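Local coordinates for TonB-dependent siderophore receptor (Pseudomonas aeruginosa 39016, PDB 5NEC), which probably takes up iron-loaded siderophores, and siderophore-drug conjugates, across the outer membrane using energy passed on by TonB, at residues E120-E125 / S230-E235; V150-K155 / R190-K195; V584-S589 / A600-L605. All blocks are in the same frame, centred on the assembly; numbering follows the deposited sequence.

Contact 1: E120-E125 / S230-E235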
loop_
_atom_site.group_PDB
_atom_site.type_symbol
_atom_site.label_atom_id
_atom_site.label_comp_id
_atom_site.label_asym_id
_atom_site.label_seq_id
_atom_site.Cartn_x
_atom_site.Cartn_y
_atom_site.Cartn_z
ATOM N N GLU A 120 -4.198 0.177 7.510
ATOM C CA GLU A 120 -5.013 1.288 7.940
ATOM C C GLU A 120 -4.022 2.468 8.022
ATOM O O GLU A 120 -2.834 2.251 7.825
ATOM C CB GLU A 120 -5.720 0.828 9.226
ATOM C CG GLU A 120 -6.219 1.854 10.185
ATOM C CD GLU A 120 -7.304 2.766 9.665
ATOM O OE1 GLU A 120 -8.463 2.347 9.483
ATOM O OE2 GLU A 120 -6.977 3.961 9.523
ATOM N N ILE A 121 -4.495 3.707 8.175
ATOM C CA ILE A 121 -3.595 4.876 8.248
ATOM C C ILE A 121 -3.618 5.650 9.577
ATOM O O ILE A 121 -2.817 6.564 9.723
ATOM C CB ILE A 121 -3.794 5.873 7.053
ATOM C CG1 ILE A 121 -5.247 6.363 6.908
ATOM C CG2 ILE A 121 -3.358 5.234 5.752
ATOM C CD1 ILE A 121 -5.718 7.317 7.987
ATOM N N PHE A 122 -4.499 5.298 10.530
ATOM C CA PHE A 122 -4.647 6.066 11.793
ATOM C C PHE A 122 -3.333 6.248 12.557
ATOM O O PHE A 122 -3.137 7.293 13.162
ATOM C CB PHE A 122 -5.735 5.491 12.742
ATOM C CG PHE A 122 -5.258 4.356 13.644
ATOM C CD1 PHE A 122 -5.060 3.070 13.134
ATOM C CD2 PHE A 122 -5.032 4.563 14.994
ATOM C CE1 PHE A 122 -4.631 2.026 13.942
ATOM C CE2 PHE A 122 -4.594 3.520 15.812
ATOM C CZ PHE A 122 -4.401 2.246 15.291
ATOM N N ASN A 123 -2.428 5.267 12.496
ATOM C CA ASN A 123 -1.137 5.356 13.186
ATOM C C ASN A 123 0.027 5.885 12.332
ATOM O O ASN A 123 1.175 5.807 12.761
ATOM C CB ASN A 123 -0.772 3.988 13.767
ATOM C CG ASN A 123 0.245 4.080 14.900
ATOM O OD1 ASN A 123 0.145 4.945 15.788
ATOM N ND2 ASN A 123 1.240 3.194 14.866
ATOM N N LEU A 124 -0.247 6.452 11.154
ATOM C CA LEU A 124 0.832 6.900 10.253
ATOM C C LEU A 124 1.012 8.419 10.200
ATOM O O LEU A 124 0.052 9.179 10.240
ATOM C CB LEU A 124 0.607 6.369 8.837
ATOM C CG LEU A 124 0.487 4.847 8.679
ATOM C CD1 LEU A 124 0.349 4.485 7.215
ATOM C CD2 LEU A 124 1.667 4.119 9.307
ATOM N N GLU A 125 2.267 8.832 10.098
ATOM C CA GLU A 125 2.661 10.227 9.924
ATOM C C GLU A 125 2.671 10.560 8.437
ATOM O O GLU A 125 2.147 11.597 8.020
ATOM C CB GLU A 125 4.062 10.439 10.519
ATOM C CG GLU A 125 4.488 11.886 10.701
ATOM C CD GLU A 125 3.731 12.621 11.801
ATOM O OE1 GLU A 125 3.297 11.993 12.808
ATOM O OE2 GLU A 125 3.594 13.856 11.656
ATOM N N SER A 230 7.114 0.565 21.088
ATOM C CA SER A 230 5.806 0.711 20.448
ATOM C C SER A 230 5.091 -0.612 20.371
ATOM O O SER A 230 5.706 -1.647 20.167
ATOM C CB SER A 230 5.962 1.256 19.037
ATOM O OG SER A 230 6.405 2.606 19.121
ATOM N N HIS A 231 3.781 -0.578 20.530
ATOM C CA HIS A 231 2.967 -1.696 20.171
ATOM C C HIS A 231 1.874 -1.212 19.226
ATOM O O HIS A 231 1.385 -0.087 19.367
ATOM C CB HIS A 231 2.384 -2.407 21.392
ATOM C CG HIS A 231 1.828 -3.758 21.064
ATOM N ND1 HIS A 231 2.597 -4.903 21.088
ATOM C CD2 HIS A 231 0.612 -4.133 20.601
ATOM C CE1 HIS A 231 1.863 -5.930 20.693
ATOM N NE2 HIS A 231 0.656 -5.486 20.387
ATOM N N TYR A 232 1.536 -2.060 18.245
ATOM C CA TYR A 232 0.489 -1.801 17.266
ATOM C C TYR A 232 -0.487 -2.995 17.211
ATOM O O TYR A 232 -0.090 -4.140 17.030
ATOM C CB TYR A 232 1.103 -1.552 15.882
ATOM C CG TYR A 232 0.070 -1.257 14.816
ATOM C CD1 TYR A 232 -0.462 0.010 14.678
ATOM C CD2 TYR A 232 -0.388 -2.258 13.950
ATOM C CE1 TYR A 232 -1.404 0.294 13.704
ATOM C CE2 TYR A 232 -1.338 -1.987 12.976
ATOM C CZ TYR A 232 -1.837 -0.707 12.852
ATOM O OH TYR A 232 -2.781 -0.398 11.902
ATOM N N HIS A 233 -1.770 -2.714 17.356
ATOM C CA HIS A 233 -2.779 -3.739 17.349
ATOM C C HIS A 233 -3.954 -3.301 16.486
ATOM O O HIS A 233 -4.500 -2.230 16.728
ATOM C CB HIS A 233 -3.269 -4.011 18.758
ATOM C CG HIS A 233 -4.278 -5.110 18.830
ATOM N ND1 HIS A 233 -3.917 -6.437 18.836
ATOM C CD2 HIS A 233 -5.631 -5.088 18.842
ATOM C CE1 HIS A 233 -5.001 -7.191 18.858
ATOM N NE2 HIS A 233 -6.054 -6.397 18.861
ATOM N N LEU A 234 -4.324 -4.124 15.497
ATOM C CA LEU A 234 -5.528 -3.911 14.694
ATOM C C LEU A 234 -6.271 -5.227 14.495
ATOM O O LEU A 234 -5.674 -6.248 14.154
ATOM C CB LEU A 234 -5.173 -3.311 13.327
ATOM C CG LEU A 234 -6.383 -2.817 12.501
ATOM C CD1 LEU A 234 -6.856 -1.454 12.984
ATOM C CD2 LEU A 234 -6.034 -2.747 11.032
ATOM N N GLU A 235 -7.583 -5.173 14.683
ATOM C CA GLU A 235 -8.471 -6.316 14.548
ATOM C C GLU A 235 -9.579 -5.921 13.592
ATOM O O GLU A 235 -10.108 -4.818 13.703
ATOM C CB GLU A 235 -9.070 -6.633 15.908
ATOM C CG GLU A 235 -9.660 -8.034 16.047
ATOM C CD GLU A 235 -9.484 -8.548 17.452
ATOM O OE1 GLU A 235 -8.296 -8.596 17.892
ATOM O OE2 GLU A 235 -10.494 -8.881 18.114
HETATM O O HOH W 1 -2.239 2.761 10.783
#
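E120 OE2 is gripped by two backbone amides of its own loop and by R173, which forms a salt bridge with it. I121 N donates to E120 OE2 at 2.8 Å, from above the carboxylate plane. F122 N donates at 3.0 Å to the anti lone pair of E120 OE2. A bend at chi2 (64°) folds the carboxylate back toward these amides. E120 OE1 has a salt bridge to R210, so the buried charge is probably balanced by the two arginines. Meanwhile E120 CB faces the strand 230-235 and rests 4.0 Å from L234 CD2.

The rest of the interface is built round Y232. Its ring and that of F122 lie at 29° to each other but are slid apart, with little overlap. F122 CE1 comes within 3.7 Å of Y232 CE1 and is also near the hydroxyl. L234 CD1 approaches the same F122 carbon. N123 runs past Y232 in the opposite direction, its amide plane 26° from the ring plane. N123 ND2 sits 3.6 Å from Y232 CD1, while N123 CB also covers one face of the F122 ring, over its centre.

One water sits between the segments. It accepts from N123 N at 3.0 Å and has weak bonds to E120 O and Y232 OH. The water thus links the segments only weakly. I121 to L124 form a type I beta turn, closed by L124 N to I121 O at 2.9 Å. Y232 and L234 also pack on I281 of the neighbouring strand 276-291. The turn belongs to the plug domain and 230-235 to the wall, the plug-in-barrel design of TonB-dependent receptors.

Contact 2: V150-K155 / R190-K195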
loop_
_atom_site.group_PDB
_atom_site.type_symbol
_atom_site.label_atom_id
_atom_site.label_comp_id
_atom_site.label_asym_id
_atom_site.label_seq_id
_atom_site.Cartn_x
_atom_site.Cartn_y
_atom_site.Cartn_z
ATOM N N VAL A 150 5.696 5.484 7.782
ATOM C CA VAL A 150 6.291 6.073 8.985
ATOM C C VAL A 150 5.242 6.133 10.117
ATOM O O VAL A 150 4.221 6.806 9.980
ATOM C CB VAL A 150 6.860 7.493 8.682
ATOM C CG1 VAL A 150 7.624 8.058 9.879
ATOM C CG2 VAL A 150 7.763 7.460 7.442
ATOM N N SER A 151 5.487 5.417 11.217
ATOM C CA SER A 151 4.576 5.388 12.376
ATOM C C SER A 151 4.607 6.666 13.177
ATOM O O SER A 151 5.665 7.263 13.351
ATOM C CB SER A 151 4.974 4.302 13.368
ATOM O OG SER A 151 4.813 3.025 12.822
ATOM N N LYS A 152 3.457 7.051 13.712
ATOM C CA LYS A 152 3.399 8.048 14.779
ATOM C C LYS A 152 4.108 7.475 16.012
ATOM O O LYS A 152 3.805 6.360 16.414
ATOM C CB LYS A 152 1.954 8.359 15.129
ATOM C CG LYS A 152 1.234 9.145 14.060
ATOM C CD LYS A 152 -0.232 9.235 14.429
ATOM C CE LYS A 152 -1.044 9.888 13.338
ATOM N NZ LYS A 152 -2.416 10.084 13.880
ATOM N N GLN A 153 5.073 8.221 16.558
ATOM C CA GLN A 153 5.810 7.852 17.776
ATOM C C GLN A 153 5.561 8.905 18.850
ATOM O O GLN A 153 5.279 10.071 18.541
ATOM C CB GLN A 153 7.334 7.781 17.524
ATOM C CG GLN A 153 7.810 6.672 16.595
ATOM C CD GLN A 153 7.582 5.259 17.142
ATOM O OE1 GLN A 153 7.625 5.023 18.352
ATOM N NE2 GLN A 153 7.331 4.320 16.246
ATOM N N ALA A 154 5.682 8.486 20.108
ATOM C CA ALA A 154 5.685 9.424 21.231
ATOM C C ALA A 154 6.901 10.313 21.091
ATOM O O ALA A 154 7.973 9.844 20.693
ATOM C CB ALA A 154 5.703 8.694 22.563
ATOM N N LYS A 155 6.701 11.593 21.371
ATOM C CA LYS A 155 7.704 12.622 21.109
ATOM C C LYS A 155 7.501 13.792 22.070
ATOM O O LYS A 155 6.589 13.749 22.918
ATOM C CB LYS A 155 7.590 13.084 19.663
ATOM C CG LYS A 155 6.244 13.705 19.313
ATOM C CD LYS A 155 6.120 13.985 17.821
ATOM C CE LYS A 155 4.810 14.699 17.512
ATOM N NZ LYS A 155 4.762 15.186 16.108
ATOM N N ARG A 190 2.452 8.067 24.177
ATOM C CA ARG A 190 1.479 8.375 23.136
ATOM C C ARG A 190 0.521 7.216 22.958
ATOM O O ARG A 190 0.940 6.059 22.975
ATOM C CB ARG A 190 2.186 8.692 21.824
ATOM C CG ARG A 190 1.271 9.214 20.735
ATOM C CD ARG A 190 2.084 9.774 19.582
ATOM N NE ARG A 190 1.249 10.475 18.610
ATOM C CZ ARG A 190 1.713 11.132 17.550
ATOM N NH1 ARG A 190 3.024 11.193 17.296
ATOM N NH2 ARG A 190 0.860 11.730 16.727
ATOM N N LEU A 191 -0.761 7.527 22.802
ATOM C CA LEU A 191 -1.775 6.507 22.563
ATOM C C LEU A 191 -2.608 6.931 21.365
ATOM O O LEU A 191 -3.125 8.050 21.355
ATOM C CB LEU A 191 -2.656 6.353 23.793
ATOM C CG LEU A 191 -3.714 5.250 23.755
ATOM C CD1 LEU A 191 -3.084 3.881 23.496
ATOM C CD2 LEU A 191 -4.550 5.251 25.032
ATOM N N ASN A 192 -2.692 6.064 20.350
ATOM C CA ASN A 192 -3.610 6.236 19.217
ATOM C C ASN A 192 -4.668 5.144 19.282
ATOM O O ASN A 192 -4.336 3.967 19.374
ATOM C CB ASN A 192 -2.877 6.164 17.876
ATOM C CG ASN A 192 -2.340 7.500 17.442
ATOM O OD1 ASN A 192 -2.985 8.218 16.681
ATOM N ND2 ASN A 192 -1.164 7.860 17.943
ATOM N N LEU A 193 -5.934 5.550 19.221
ATOM C CA LEU A 193 -7.067 4.644 19.237
ATOM C C LEU A 193 -7.904 4.813 17.983
ATOM O O LEU A 193 -7.993 5.916 17.454
ATOM C CB LEU A 193 -7.936 4.949 20.445
ATOM C CG LEU A 193 -7.285 4.778 21.807
ATOM C CD1 LEU A 193 -8.304 5.124 22.873
ATOM C CD2 LEU A 193 -6.733 3.363 21.996
ATOM N N LEU A 194 -8.547 3.723 17.551
ATOM C CA LEU A 194 -9.394 3.718 16.347
ATOM C C LEU A 194 -10.603 2.806 16.503
ATOM O O LEU A 194 -10.479 1.695 16.966
ATOM C CB LEU A 194 -8.591 3.261 15.117
ATOM C CG LEU A 194 -9.403 2.921 13.856
ATOM C CD1 LEU A 194 -10.016 4.173 13.255
ATOM C CD2 LEU A 194 -8.556 2.217 12.817
ATOM N N LYS A 195 -11.767 3.282 16.074
ATOM C CA LYS A 195 -12.945 2.436 15.867
ATOM C C LYS A 195 -13.563 2.859 14.536
ATOM O O LYS A 195 -13.858 4.046 14.351
ATOM C CB LYS A 195 -13.931 2.620 17.016
ATOM C CG LYS A 195 -15.159 1.719 16.983
ATOM C CD LYS A 195 -16.058 2.026 18.183
ATOM C CE LYS A 195 -17.409 1.342 18.110
ATOM N NZ LYS A 195 -17.243 -0.132 18.010
#
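R190 has CG anti to its backbone N (chi1 -172°) and stays extended to NE, which carries its guanidinium across to 150-155. K152 has CG anti to its carbonyl carbon (chi1 -71°) and is extended beyond CG; the two side chains cross at about a right angle. K152 CB lies over one face of the guanidinium, 3.7 Å from R190 CZ. R190 NH1 donates to Q153 O at 2.8 Å and 159°. The oxygen is in the guanidinium plane, but NH1 stands above the carbonyl plane of Q153. Nearer the strand, A154 CB packs on R190 CB at 3.6 Å.

The contact lies where the chain leaves plug strand 146-151 on its way to barrel strand 159-167, and it fastens that connection to the inside of the wall.

D177, outside both segments on neighbouring strand 172-182, gathers the charges. D177 OD2 forms one salt bridge with R190 NH2 and another with K152 NZ, which probably offsets the nearness of the two cations. K152 NZ also donates to F122 O in the plug, and only weakly to N192 OD1 at 3.4 Å. K155 brings a further positive charge, with its NZ 4.5 Å from R190 NH1.

Contact 3: V584-S589 / A600-L605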
loop_
_atom_site.group_PDB
_atom_site.type_symbol
_atom_site.label_atom_id
_atom_site.label_comp_id
_atom_site.label_asym_id
_atom_site.label_seq_id
_atom_site.Cartn_x
_atom_site.Cartn_y
_atom_site.Cartn_z
ATOM N N VAL A 584 8.067 7.510 -17.831
ATOM C CA VAL A 584 8.234 8.920 -17.536
ATOM C C VAL A 584 7.371 9.264 -16.336
ATOM O O VAL A 584 6.208 8.867 -16.276
ATOM C CB VAL A 584 7.789 9.809 -18.718
ATOM C CG1 VAL A 584 7.927 11.288 -18.360
ATOM C CG2 VAL A 584 8.569 9.458 -19.991
ATOM N N GLU A 585 7.943 10.016 -15.398
ATOM C CA GLU A 585 7.261 10.438 -14.178
ATOM C C GLU A 585 7.456 11.941 -13.999
ATOM O O GLU A 585 8.567 12.432 -14.109
ATOM C CB GLU A 585 7.801 9.648 -12.974
ATOM C CG GLU A 585 7.088 8.301 -12.785
ATOM C CD GLU A 585 7.865 7.236 -11.991
ATOM O OE1 GLU A 585 8.955 7.510 -11.439
ATOM O OE2 GLU A 585 7.375 6.077 -11.932
ATOM N N LEU A 586 6.362 12.651 -13.729
ATOM C CA LEU A 586 6.372 14.076 -13.406
ATOM C C LEU A 586 5.694 14.280 -12.061
ATOM O O LEU A 586 4.658 13.678 -11.828
ATOM C CB LEU A 586 5.596 14.862 -14.483
ATOM C CG LEU A 586 5.987 14.651 -15.950
ATOM C CD1 LEU A 586 5.052 15.458 -16.851
ATOM C CD2 LEU A 586 7.443 15.015 -16.174
ATOM N N SER A 587 6.252 15.125 -11.190
ATOM C CA SER A 587 5.617 15.487 -9.903
ATOM C C SER A 587 5.637 16.983 -9.618
ATOM O O SER A 587 6.543 17.699 -10.026
ATOM C CB SER A 587 6.311 14.815 -8.715
ATOM O OG SER A 587 6.697 13.496 -9.018
ATOM N N ALA A 588 4.638 17.422 -8.866
ATOM C CA ALA A 588 4.566 18.767 -8.331
ATOM C C ALA A 588 3.997 18.655 -6.916
ATOM O O ALA A 588 2.954 18.031 -6.722
ATOM C CB ALA A 588 3.681 19.641 -9.212
ATOM N N SER A 589 4.671 19.269 -5.943
ATOM C CA SER A 589 4.313 19.135 -4.537
ATOM C C SER A 589 4.626 20.411 -3.751
ATOM O O SER A 589 5.786 20.802 -3.675
ATOM C CB SER A 589 5.024 17.909 -3.933
ATOM O OG SER A 589 6.426 18.069 -3.826
ATOM N N ALA A 600 0.545 16.469 -6.911
ATOM C CA ALA A 600 0.170 15.978 -8.237
ATOM C C ALA A 600 1.292 15.218 -8.926
ATOM O O ALA A 600 2.453 15.454 -8.652
ATOM C CB ALA A 600 -0.295 17.138 -9.115
ATOM N N GLY A 601 0.929 14.275 -9.797
ATOM C CA GLY A 601 1.905 13.539 -10.601
ATOM C C GLY A 601 1.333 12.962 -11.880
ATOM O O GLY A 601 0.120 12.803 -12.015
ATOM N N TYR A 602 2.206 12.663 -12.831
ATOM C CA TYR A 602 1.826 11.968 -14.059
ATOM C C TYR A 602 2.766 10.784 -14.209
ATOM O O TYR A 602 3.935 10.888 -13.866
ATOM C CB TYR A 602 1.892 12.889 -15.298
ATOM C CG TYR A 602 1.792 12.119 -16.615
ATOM C CD1 TYR A 602 0.563 11.639 -17.087
ATOM C CD2 TYR A 602 2.936 11.811 -17.354
ATOM C CE1 TYR A 602 0.485 10.893 -18.270
ATOM C CE2 TYR A 602 2.864 11.077 -18.532
ATOM C CZ TYR A 602 1.645 10.624 -18.986
ATOM O OH TYR A 602 1.614 9.893 -20.145
ATOM N N SER A 603 2.248 9.668 -14.720
ATOM C CA SER A 603 3.026 8.454 -14.904
ATOM C C SER A 603 2.724 7.848 -16.271
ATOM O O SER A 603 1.562 7.666 -16.625
ATOM C CB SER A 603 2.712 7.460 -13.778
ATOM O OG SER A 603 3.211 6.153 -14.053
ATOM N N TYR A 604 3.783 7.577 -17.031
ATOM C CA TYR A 604 3.713 6.869 -18.289
ATOM C C TYR A 604 4.542 5.600 -18.141
ATOM O O TYR A 604 5.720 5.665 -17.812
ATOM C CB TYR A 604 4.260 7.729 -19.437
ATOM C CG TYR A 604 4.359 7.002 -20.764
ATOM C CD1 TYR A 604 3.241 6.844 -21.582
ATOM C CD2 TYR A 604 5.579 6.455 -21.192
ATOM C CE1 TYR A 604 3.334 6.167 -22.797
ATOM C CE2 TYR A 604 5.685 5.778 -22.403
ATOM C CZ TYR A 604 4.560 5.654 -23.207
ATOM O OH TYR A 604 4.650 4.983 -24.396
ATOM N N LEU A 605 3.923 4.450 -18.383
ATOM C CA LEU A 605 4.575 3.160 -18.244
ATOM C C LEU A 605 4.348 2.386 -19.526
ATOM O O LEU A 605 3.235 1.950 -19.812
ATOM C CB LEU A 605 3.983 2.411 -17.051
ATOM C CG LEU A 605 4.177 3.092 -15.691
ATOM C CD1 LEU A 605 3.370 2.402 -14.605
ATOM C CD2 LEU A 605 5.648 3.115 -15.312
#
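Strands 584-589 and 600-605 run antiparallel, at 178° with axes 4.6 Å apart, and are joined by six backbone hydrogen bonds. They form part of a beta hairpin in the wall of the beta-barrel. The bonds come in three reciprocal pairs: V584 with Y604, L586 with Y602, and A588 with A600. The V584 pair measures 3.0 Å from V584 N to Y604 O and 2.8 Å from Y604 N to V584 O. The strands on either side, 550-561 and 639-650, continue the hydrogen bonding round the barrel.

V584, L586, A588, A600, Y602 and Y604 all point to one face, the outer surface. A detergent molecule is bound about 9 Å from the V584 side chain, consistent with a lipid-facing wall. L586 CD1 meets Y602 CD2 at 4.2 Å, approaching the ring obliquely. The Y602 hydroxyl is hydrogen-bonded to N639 on the next strand. V584 and Y604 touch through their CB atoms, also at 4.2 Å. The Y604 ring then leads away from the partner strand.

E585, S587 and S603 point to the inner face. E585 has CG anti to its carbonyl carbon (chi1 -86°) and extends beyond it towards the plug. There its OE1 forms a salt bridge with R98, and the side chain also touches K131. S603 touches P78, another plug residue.

Opposite S587 is G601, whose bare CA lets the strands come close, with S587 CA 4.2 Å from G601 CA. G601 CA also makes a CA-H...O contact of 3.0 Å with L586 O.

Overall arrangement
Contacts 1 and 2 are neighbours, with centres 7 Å apart, and contact 2 is nested in the loop that contact 1 closes. Their plug segments reach neighbouring strands of one sheet, 124-130 in contact 1 and 146-151 in contact 2. N123 O to K152 N and E125 N to V150 O, both 2.8 Å, are probably hydrogen bonds, the second within that pairing and the first just past it. Together the two contacts tie one side of the plug to barrel strands 187-200 and 225-238. Contact 3 lies across the chain's centre from contact 1, their centres 29 Å apart and nearest atoms about 14 Å. Its nearest atoms are about 16 Å from those of contact 2. It joins two wall strands, whose inner face meets the plug across from contact 1.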